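Local coordinates for protein purine nucleoside phosphorylase (Schistosoma mansoni, PDB 5KO5) that probably catalyses the reversible phosphorolysis of purine nucleosides to free base and ribose 1-phosphate, and also binds cytosine, at residues N183-L188 and L273-K278; L175-A180 and D187-G192; V112-N117 and E279-L284; L126-F131 and L263-K268. All blocks are in the same frame, centred on the assembly; numbering follows the deposited sequence. Where two conformers were deposited one is given.

Contact 1: N183-L188 and L273-K278; sequences NDFQDL and LQMWFK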
# COMPACT_ATOMS: atom_id res chain seq x y z
N ASN A 183 -2.97 12.95 38.98
CA ASN A 183 -1.97 14.01 38.89
C ASN A 183 -2.50 15.26 38.19
O ASN A 183 -1.71 16.13 37.82
CB ASN A 183 -0.71 13.48 38.19
CG ASN A 183 0.00 12.43 39.02
OD1 ASN A 183 0.80 12.75 39.90
ND2 ASN A 183 -0.29 11.17 38.74
N ASP A 184 -3.82 15.35 37.98
CA ASP A 184 -4.46 16.57 37.48
C ASP A 184 -3.95 16.99 36.10
O ASP A 184 -3.87 18.18 35.79
CB ASP A 184 -4.37 17.72 38.49
CG ASP A 184 -5.28 18.89 38.13
OD1 ASP A 184 -6.41 18.65 37.65
OD2 ASP A 184 -4.85 20.05 38.31
N PHE A 185 -3.60 16.03 35.24
CA PHE A 185 -3.35 16.36 33.85
C PHE A 185 -4.27 15.63 32.89
O PHE A 185 -3.98 15.53 31.69
CB PHE A 185 -1.87 16.26 33.45
CG PHE A 185 -1.31 14.85 33.42
CD1 PHE A 185 -0.75 14.29 34.55
CD2 PHE A 185 -1.28 14.13 32.24
CE1 PHE A 185 -0.21 13.02 34.52
CE2 PHE A 185 -0.74 12.85 32.20
CZ PHE A 185 -0.20 12.30 33.35
N GLN A 186 -5.41 15.14 33.39
CA GLN A 186 -6.37 14.43 32.54
C GLN A 186 -6.94 15.32 31.45
O GLN A 186 -7.40 14.81 30.43
CB GLN A 186 -7.48 13.81 33.39
CG GLN A 186 -8.48 14.81 33.95
CD GLN A 186 -7.90 15.67 35.05
OE1 GLN A 186 -7.01 15.24 35.77
NE2 GLN A 186 -8.40 16.89 35.17
N ASP A 187 -6.91 16.65 31.64
CA ASP A 187 -7.37 17.55 30.58
C ASP A 187 -6.51 17.45 29.33
O ASP A 187 -6.96 17.86 28.25
CB ASP A 187 -7.39 18.99 31.10
CG ASP A 187 -6.01 19.51 31.47
OD1 ASP A 187 -5.44 19.02 32.48
OD2 ASP A 187 -5.49 20.40 30.77
N LEU A 188 -5.30 16.91 29.43
CA LEU A 188 -4.45 16.71 28.27
C LEU A 188 -4.70 15.38 27.57
O LEU A 188 -4.17 15.17 26.47
CB LEU A 188 -2.97 16.74 28.69
CG LEU A 188 -2.48 18.01 29.38
CD1 LEU A 188 -1.01 17.85 29.73
CD2 LEU A 188 -2.70 19.22 28.50
N LEU A 273 5.68 12.93 30.57
CA LEU A 273 5.47 11.59 30.04
C LEU A 273 6.33 10.56 30.77
O LEU A 273 5.87 9.44 31.02
CB LEU A 273 5.75 11.59 28.54
CG LEU A 273 5.49 10.29 27.80
CD1 LEU A 273 4.03 9.89 27.89
CD2 LEU A 273 5.92 10.43 26.35
N GLN A 274 7.56 10.93 31.13
CA GLN A 274 8.40 10.01 31.89
C GLN A 274 7.77 9.69 33.24
O GLN A 274 7.72 8.53 33.66
CB GLN A 274 9.80 10.58 32.09
CG GLN A 274 10.67 9.62 32.89
CD GLN A 274 11.79 10.29 33.66
OE1 GLN A 274 11.82 11.51 33.80
NE2 GLN A 274 12.72 9.49 34.16
N MET A 275 7.32 10.73 33.95
CA MET A 275 6.68 10.52 35.24
C MET A 275 5.44 9.64 35.09
O MET A 275 5.22 8.72 35.88
CB MET A 275 6.33 11.89 35.85
CG MET A 275 5.87 11.88 37.30
SD MET A 275 4.18 11.31 37.49
CE MET A 275 3.35 12.32 36.31
N TRP A 276 4.65 9.90 34.05
CA TRP A 276 3.42 9.14 33.83
C TRP A 276 3.73 7.67 33.61
O TRP A 276 3.14 6.79 34.24
CB TRP A 276 2.74 9.72 32.60
CG TRP A 276 1.34 9.28 32.34
CD1 TRP A 276 0.50 8.61 33.19
CD2 TRP A 276 0.59 9.53 31.15
NE1 TRP A 276 -0.72 8.41 32.59
CE2 TRP A 276 -0.69 8.97 31.34
CE3 TRP A 276 0.88 10.17 29.94
CZ2 TRP A 276 -1.68 9.02 30.35
CZ3 TRP A 276 -0.09 10.23 28.97
CH2 TRP A 276 -1.36 9.66 29.18
N PHE A 277 4.67 7.39 32.71
CA PHE A 277 4.98 6.00 32.38
C PHE A 277 5.68 5.29 33.53
O PHE A 277 5.47 4.09 33.73
CB PHE A 277 5.77 5.93 31.06
CG PHE A 277 4.88 5.76 29.86
CD1 PHE A 277 3.84 6.65 29.63
CD2 PHE A 277 5.07 4.70 29.00
CE1 PHE A 277 3.00 6.47 28.53
CE2 PHE A 277 4.24 4.54 27.89
CZ PHE A 277 3.20 5.42 27.68
N LYS A 278 6.51 6.00 34.30
CA LYS A 278 7.07 5.38 35.50
C LYS A 278 5.97 4.93 36.45
O LYS A 278 6.00 3.81 36.96
CB LYS A 278 8.04 6.34 36.19
CG LYS A 278 8.73 5.80 37.43
CD LYS A 278 9.72 6.84 37.98
CE LYS A 278 10.37 6.38 39.27
NZ LYS A 278 11.29 7.42 39.80
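Phe185 drives its ring edge-on into the face of the Trp276 indole, a T-shaped stack with the ring planes at 88° and the Phe185 centroid 4.9 Å from that of the five-membered ring of Trp276. CZ and CE2 do the touching: CZ of Phe185 comes to 3.5 Å from CG of Trp276, while CE2 of Phe185 sits over the middle of the indole, 3.7 Å from its CD2. The weakly positive C-H rim of the phenyl thus faces the electron-rich indole. A chi1 of 69° directs the Phe185 ring at the helix, so that its CZ-CE2 edge meets the indole.

Apolar packing continues with Met275. Its chain, bent at chi2 and chi3, brings the CE methyl to 4.0 Å from CE1 of Phe185, an oblique approach that a flexible thioether makes easily; the same methyl lies 4.3 Å from CG of the exposed Asn183.

Polar ends are satisfied nearby: Trp276 NE1 bonds to Ala176 O, and Asn183 ND2 to Ile179 O. The loop itself starts with a Schellman motif whose C-prime residue, Asp184, has positive phi. Phe185 lies between the end of helix 170-182, where it touches Ala180, and helix 259-283, where it also touches Leu272; Phe131, first residue of strand 131-139, meets the Trp276 ring.

Contact 2: L175-A180 and D187-G192; sequences LALKIA and DLVHEG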
# COMPACT_ATOMS: atom_id res chain seq x y z
N LEU A 175 -6.00 2.40 33.25
CA LEU A 175 -4.98 2.71 34.25
C LEU A 175 -4.22 3.99 33.89
O LEU A 175 -3.97 4.83 34.76
CB LEU A 175 -4.02 1.53 34.43
CG LEU A 175 -2.81 1.73 35.34
CD1 LEU A 175 -3.23 2.12 36.76
CD2 LEU A 175 -1.94 0.49 35.36
N ALA A 176 -3.84 4.14 32.62
CA ALA A 176 -3.15 5.35 32.20
C ALA A 176 -3.99 6.59 32.47
O ALA A 176 -3.49 7.59 32.99
CB ALA A 176 -2.76 5.26 30.72
N LEU A 177 -5.28 6.53 32.12
CA LEU A 177 -6.16 7.67 32.39
C LEU A 177 -6.29 7.93 33.88
O LEU A 177 -6.27 9.08 34.32
CB LEU A 177 -7.54 7.44 31.77
CG LEU A 177 -8.54 8.58 32.02
CD1 LEU A 177 -8.04 9.88 31.38
CD2 LEU A 177 -9.95 8.23 31.53
N LYS A 178 -6.42 6.86 34.68
CA LYS A 178 -6.57 7.03 36.12
C LYS A 178 -5.38 7.77 36.72
O LYS A 178 -5.55 8.65 37.57
CB LYS A 178 -6.74 5.67 36.79
CG LYS A 178 -6.91 5.75 38.30
CD LYS A 178 -8.37 5.62 38.68
CE LYS A 178 -8.83 4.17 38.59
NZ LYS A 178 -10.28 4.04 38.89
N ILE A 179 -4.17 7.42 36.29
CA ILE A 179 -2.98 8.09 36.80
C ILE A 179 -2.94 9.55 36.37
O ILE A 179 -2.51 10.42 37.14
CB ILE A 179 -1.72 7.31 36.39
CG1 ILE A 179 -1.68 5.96 37.12
CG2 ILE A 179 -0.46 8.12 36.68
CD1 ILE A 179 -0.70 4.97 36.54
N ALA A 180 -3.39 9.84 35.15
CA ALA A 180 -3.47 11.24 34.72
C ALA A 180 -4.43 12.03 35.59
O ALA A 180 -4.16 13.18 35.94
CB ALA A 180 -3.88 11.32 33.25
N ASP A 187 -6.91 16.65 31.64
CA ASP A 187 -7.37 17.55 30.58
C ASP A 187 -6.51 17.45 29.33
O ASP A 187 -6.96 17.86 28.25
CB ASP A 187 -7.39 18.99 31.10
CG ASP A 187 -6.01 19.51 31.47
OD1 ASP A 187 -5.44 19.02 32.48
OD2 ASP A 187 -5.49 20.40 30.77
N LEU A 188 -5.30 16.91 29.43
CA LEU A 188 -4.45 16.71 28.27
C LEU A 188 -4.70 15.38 27.57
O LEU A 188 -4.17 15.17 26.47
CB LEU A 188 -2.97 16.74 28.69
CG LEU A 188 -2.48 18.01 29.38
CD1 LEU A 188 -1.01 17.85 29.73
CD2 LEU A 188 -2.70 19.22 28.50
N VAL A 189 -5.46 14.47 28.17
CA VAL A 189 -5.51 13.08 27.75
C VAL A 189 -6.81 12.82 26.99
O VAL A 189 -7.91 13.07 27.51
CB VAL A 189 -5.36 12.12 28.95
CG1 VAL A 189 -5.37 10.66 28.48
CG2 VAL A 189 -4.09 12.44 29.72
N HIS A 190 -6.68 12.30 25.77
CA HIS A 190 -7.79 11.89 24.92
C HIS A 190 -7.62 10.42 24.59
O HIS A 190 -6.62 9.79 24.94
CB HIS A 190 -7.80 12.70 23.62
CG HIS A 190 -7.87 14.18 23.82
ND1 HIS A 190 -9.00 14.92 23.53
CD2 HIS A 190 -6.95 15.06 24.28
CE1 HIS A 190 -8.77 16.19 23.80
NE2 HIS A 190 -7.54 16.30 24.26
N GLU A 191 -8.60 9.87 23.88
CA GLU A 191 -8.46 8.56 23.27
C GLU A 191 -8.78 8.68 21.78
O GLU A 191 -9.49 9.59 21.37
CB GLU A 191 -9.35 7.51 23.93
CG GLU A 191 -10.82 7.78 23.78
CD GLU A 191 -11.67 6.70 24.40
OE1 GLU A 191 -11.24 6.11 25.42
OE2 GLU A 191 -12.77 6.42 23.86
N GLY A 192 -8.24 7.78 20.98
CA GLY A 192 -8.51 7.93 19.56
C GLY A 192 -7.92 6.82 18.72
O GLY A 192 -7.18 5.95 19.19
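Val189 splits its two methyls between two residues one helical turn apart, Leu177 and Ala180. With chi1 at -178°, CG1 of Val189 stands anti to the backbone N and CG2 beside that N, a fork that faces the helix. CG1 of Val189 meets CD1 of Leu177 at 4.0 Å, and CG2 of Val189 meets CB of Ala180 at 3.7 Å.

The CB of Leu177 does not aim at the strand; its chain makes up the difference. CG is anti to the backbone N and chi2 is near 63°, which swings CD1 back over the valine. Ala180 CB points toward the strand, and this single methyl suits a place where Phe185 also packs against it. A beta-branched valine, for its part, is at ease in the extended backbone and offers a broad, rigid apolar surface.

No hydrogen bond joins the two segments, so apolar packing carries the contact. Leu133 of strand 131-139 touches both Val189 and Ala176. Strands 131-139 and 189-196 are parallel neighbours joined through helix 170-182, which makes this the helix-to-strand packing of a beta-alpha-beta crossover in the alpha/beta phosphorylase fold.

Contact 3: V112-N117 and E279-L284; sequences VLLITN and EIITRL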
# COMPACT_ATOMS: atom_id res chain seq x y z
N VAL A 112 3.79 -7.22 28.77
CA VAL A 112 3.17 -5.93 28.46
C VAL A 112 4.21 -5.08 27.75
O VAL A 112 5.35 -4.97 28.22
CB VAL A 112 2.70 -5.22 29.74
CG1 VAL A 112 2.21 -3.81 29.42
CG2 VAL A 112 1.61 -6.04 30.43
N LEU A 113 3.81 -4.48 26.63
CA LEU A 113 4.64 -3.57 25.85
C LEU A 113 4.03 -2.18 25.92
O LEU A 113 2.85 -2.00 25.58
CB LEU A 113 4.73 -4.05 24.40
CG LEU A 113 5.47 -3.15 23.41
CD1 LEU A 113 6.91 -2.88 23.86
CD2 LEU A 113 5.44 -3.81 22.05
N LEU A 114 4.82 -1.20 26.37
CA LEU A 114 4.41 0.20 26.45
C LEU A 114 5.10 0.96 25.33
O LEU A 114 6.32 0.85 25.18
CB LEU A 114 4.84 0.80 27.79
CG LEU A 114 4.39 0.05 29.05
CD1 LEU A 114 4.89 0.75 30.32
CD2 LEU A 114 2.86 -0.12 29.09
N ILE A 115 4.33 1.73 24.56
CA ILE A 115 4.84 2.42 23.38
C ILE A 115 4.41 3.88 23.41
O ILE A 115 3.25 4.19 23.70
CB ILE A 115 4.31 1.77 22.09
CG1 ILE A 115 4.57 0.26 22.07
CG2 ILE A 115 4.93 2.43 20.86
CD1 ILE A 115 3.94 -0.45 20.88
N THR A 116 5.34 4.78 23.08
CA THR A 116 4.98 6.17 22.83
C THR A 116 5.42 6.56 21.43
O THR A 116 6.32 5.95 20.85
CB THR A 116 5.59 7.14 23.86
OG1 THR A 116 7.02 7.05 23.83
CG2 THR A 116 5.09 6.82 25.27
N ASN A 117 4.77 7.58 20.88
CA ASN A 117 5.14 8.10 19.57
C ASN A 117 4.75 9.57 19.51
O ASN A 117 4.02 10.08 20.36
CB ASN A 117 4.51 7.28 18.43
CG ASN A 117 2.99 7.36 18.40
OD1 ASN A 117 2.40 8.43 18.28
ND2 ASN A 117 2.34 6.20 18.47
N GLU A 279 4.95 5.77 36.65
CA GLU A 279 3.85 5.40 37.54
C GLU A 279 3.01 4.27 36.94
O GLU A 279 2.57 3.38 37.67
CB GLU A 279 3.00 6.62 37.88
CG GLU A 279 1.84 6.32 38.84
CD GLU A 279 2.28 6.00 40.26
OE1 GLU A 279 3.49 6.12 40.56
OE2 GLU A 279 1.41 5.63 41.07
N ILE A 280 2.78 4.30 35.63
CA ILE A 280 2.09 3.18 34.99
C ILE A 280 2.82 1.87 35.27
O ILE A 280 2.22 0.87 35.66
CB ILE A 280 1.92 3.43 33.48
CG1 ILE A 280 0.93 4.57 33.23
CG2 ILE A 280 1.46 2.15 32.77
CD1 ILE A 280 0.93 5.08 31.79
N ILE A 281 4.15 1.89 35.11
CA ILE A 281 4.96 0.69 35.36
C ILE A 281 4.79 0.21 36.80
O ILE A 281 4.56 -0.98 37.04
CB ILE A 281 6.43 0.95 34.98
CG1 ILE A 281 6.56 1.11 33.47
CG2 ILE A 281 7.33 -0.17 35.48
CD1 ILE A 281 7.92 1.63 33.01
N THR A 282 4.90 1.12 37.77
CA THR A 282 4.76 0.72 39.17
C THR A 282 3.38 0.17 39.47
O THR A 282 3.22 -0.65 40.38
CB THR A 282 5.06 1.88 40.12
OG1 THR A 282 3.92 2.75 40.18
CG2 THR A 282 6.26 2.67 39.67
N ARG A 283 2.36 0.62 38.73
CA ARG A 283 0.98 0.26 39.02
C ARG A 283 0.48 -0.94 38.22
O ARG A 283 -0.61 -1.45 38.50
CB ARG A 283 0.06 1.47 38.78
CG ARG A 283 0.36 2.65 39.71
CD ARG A 283 -0.47 2.59 40.98
NE ARG A 283 -1.89 2.81 40.71
CZ ARG A 283 -2.45 4.01 40.63
NH1 ARG A 283 -1.73 5.10 40.81
NH2 ARG A 283 -3.75 4.11 40.38
N LEU A 284 1.26 -1.41 37.25
CA LEU A 284 0.85 -2.57 36.46
C LEU A 284 0.60 -3.77 37.36
O LEU A 284 1.27 -3.94 38.39
CB LEU A 284 1.95 -2.92 35.46
CG LEU A 284 1.97 -1.93 34.30
CD1 LEU A 284 3.08 -2.24 33.31
CD2 LEU A 284 0.62 -1.94 33.62
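Between Leu114 and Ile281, where helix 259-283 packs on the sheet of the alpha/beta phosphorylase fold, no flat group intervenes; the planar groups that pair here, those of Glu279 and Arg283, belong to the helix alone and do not touch the strand. OE2 of Glu279 lies at the edge of the Arg283 guanidinium, 7° out of its plane, and accepts from NH1 of Arg283 on its anti lone pair, with 3.2 Å between NH1 and OE2. Spaced four residues apart, the two form an intrahelical salt bridge, and Arg283 NH1 has a second acidic partner in Glu182.

The contact itself is buried. Leu114 CG sits beside its backbone N (chi1 -54°), sending CD1 out to 3.6 Å from CG1 of Ile281. The CB of Ile281 is not aimed at the strand, yet its CG1-CD1 arm comes back to it, crossing the leucine at a slant. CG2 of Ile280 is a looser neighbour, 4.4 Å from CD1 of Leu114. Further along, CG1 of Val112 lies 4.3 Å from CD1 of Leu284, a residue that has already left helical geometry but stays buried, touching Ile29 and Leu172. Branched apolar residues suit both the strand and this helix face: no hydrogen bond crosses between the segments, and aliphatic side chains make the contact.

At the helix end Glu279 O is gripped twice from the same face of its plane, by Thr282 OG1 at 2.9 Å and Arg283 N at 3.0 Å.

Contact 4: L126-F131 and L263-K268; sequences LKSGDF and LAVAEK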
# COMPACT_ATOMS: atom_id res chain seq x y z
N LEU A 126 -7.96 18.03 19.31
CA LEU A 126 -6.58 17.77 19.68
C LEU A 126 -5.70 18.99 19.44
O LEU A 126 -5.68 19.54 18.34
CB LEU A 126 -6.05 16.57 18.89
CG LEU A 126 -6.77 15.25 19.16
CD1 LEU A 126 -6.24 14.12 18.26
CD2 LEU A 126 -6.67 14.86 20.64
N LYS A 127 -4.97 19.39 20.48
CA LYS A 127 -4.02 20.49 20.44
C LYS A 127 -2.60 19.94 20.56
O LYS A 127 -2.38 18.86 21.12
CB LYS A 127 -4.21 21.43 21.63
CG LYS A 127 -5.52 22.15 21.73
CD LYS A 127 -5.44 23.09 22.92
CE LYS A 127 -6.80 23.63 23.32
NZ LYS A 127 -7.72 22.52 23.72
N SER A 128 -1.65 20.72 20.07
CA SER A 128 -0.24 20.41 20.29
C SER A 128 0.02 20.23 21.78
O SER A 128 -0.42 21.05 22.60
CB SER A 128 0.61 21.57 19.76
OG SER A 128 1.99 21.31 19.91
N GLY A 129 0.72 19.16 22.13
CA GLY A 129 1.00 18.85 23.52
C GLY A 129 -0.00 17.93 24.19
O GLY A 129 0.22 17.54 25.34
N ASP A 130 -1.09 17.57 23.52
CA ASP A 130 -2.05 16.63 24.08
C ASP A 130 -1.52 15.20 23.94
O ASP A 130 -0.64 14.92 23.13
CB ASP A 130 -3.40 16.71 23.36
CG ASP A 130 -4.20 17.97 23.72
OD1 ASP A 130 -3.83 18.68 24.68
OD2 ASP A 130 -5.22 18.22 23.05
N PHE A 131 -2.07 14.30 24.75
CA PHE A 131 -1.78 12.88 24.67
C PHE A 131 -3.02 12.15 24.19
O PHE A 131 -4.14 12.47 24.60
CB PHE A 131 -1.39 12.31 26.03
CG PHE A 131 -0.20 12.97 26.65
CD1 PHE A 131 1.07 12.78 26.13
CD2 PHE A 131 -0.34 13.75 27.78
CE1 PHE A 131 2.18 13.38 26.71
CE2 PHE A 131 0.76 14.35 28.37
CZ PHE A 131 2.02 14.17 27.84
N LEU A 263 10.02 17.91 17.58
CA LEU A 263 10.92 17.59 18.68
C LEU A 263 10.80 18.60 19.82
O LEU A 263 11.04 18.25 20.98
CB LEU A 263 12.36 17.51 18.19
CG LEU A 263 12.70 16.28 17.35
CD1 LEU A 263 14.15 16.32 16.91
CD2 LEU A 263 12.39 15.00 18.12
N ALA A 264 10.46 19.86 19.50
CA ALA A 264 10.27 20.85 20.56
C ALA A 264 9.05 20.52 21.41
O ALA A 264 9.05 20.76 22.62
CB ALA A 264 10.16 22.25 19.97
N VAL A 265 7.99 19.98 20.79
CA VAL A 265 6.84 19.53 21.58
C VAL A 265 7.24 18.34 22.45
O VAL A 265 6.86 18.27 23.62
CB VAL A 265 5.64 19.22 20.67
CG1 VAL A 265 4.47 18.71 21.50
CG2 VAL A 265 5.23 20.47 19.91
N ALA A 266 8.00 17.40 21.89
CA ALA A 266 8.50 16.28 22.69
C ALA A 266 9.27 16.77 23.91
O ALA A 266 9.07 16.29 25.03
CB ALA A 266 9.37 15.36 21.83
N GLU A 267 10.15 17.76 23.72
CA GLU A 267 10.92 18.28 24.84
C GLU A 267 10.01 18.93 25.88
O GLU A 267 10.26 18.82 27.09
CB GLU A 267 11.97 19.26 24.33
CG GLU A 267 12.96 19.74 25.38
CD GLU A 267 13.48 18.62 26.26
OE1 GLU A 267 13.83 17.54 25.73
OE2 GLU A 267 13.55 18.83 27.49
N LYS A 268 8.94 19.58 25.44
CA LYS A 268 8.02 20.25 26.35
C LYS A 268 7.26 19.26 27.24
O LYS A 268 6.93 19.59 28.39
CB LYS A 268 7.03 21.10 25.55
CG LYS A 268 5.96 21.78 26.39
CD LYS A 268 4.99 22.53 25.50
CE LYS A 268 3.78 23.01 26.28
NZ LYS A 268 2.87 23.79 25.39
O HOH W 1 2.88 22.29 22.81
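Gly129 comes closest to Val265 by backbone, with 6.2 Å between their CA atoms, because a type II beta turn from Lys127 to Asp130 pushes its bend against the helix. Gly129 holds the third position of that turn with a positive phi of 92°, which glycine readily adopts, having no CB to meet the carbonyl O of Ser128. CG1 of Val265 lies 3.8 Å from N of Gly129.

Val265 points toward the turn. In the Ser128 conformer given, one of two deposited, both its methyls come to the serine hydroxyl, CG2 of Val265 at 3.3 Å from Ser128 OG, a close polar-apolar touch. That hydroxyl bonds to Ala244 O, and it also accepts from a water 3.2 Å from OG. The same water accepts from Lys268, whose NZ, at the end of an extended chain, is 3.0 Å from it; in this conformer turn and helix are bridged through solvent, a link that may not be permanent.

The turn is braced from within. Asp130 N bonds to Lys127 O, and Asp130 returns its carboxylate to the start: Lys127 N gives a nearly straight bond, 172°, to OD2 of Asp130 at 2.8 Å, arriving 58° out of the carboxylate plane. Arg269 NE grips Gly129 O, a direct polar tie to helix 259-283.

The side chain of Val265 is about 9 Å from the bound cytosine, and Val262, about one turn earlier on the same helix, lines the pocket. The contact is thus a glycine-containing type II turn, leading into strand 131-139, packed close to the pocket that holds cytosine here, probably the base site.

Helix 259-283 is common to contacts 1, 3 and 4, which use successive lengths of it: 263-268 against a turn, 273-278 against a loop, 279-284 against a strand. Contact 3 is the most buried and lies nearest the centre of the chain, its own centre about 11 Å away; the centres of contacts 1, 2 and 4 are each about 17 Å out, and these contacts are partly buried. Chemistry follows place: aliphatic groups alone across contacts 2 and 3, an aromatic stack with a methionine methyl in contact 1, and hydroxyl, water and lysine in contact 4. Contacts 1 and 2 share Asp187 and Leu188 and are joined by packing of Ile179 on Trp276, while Leu188 O to Phe131 N ties both to contact 4.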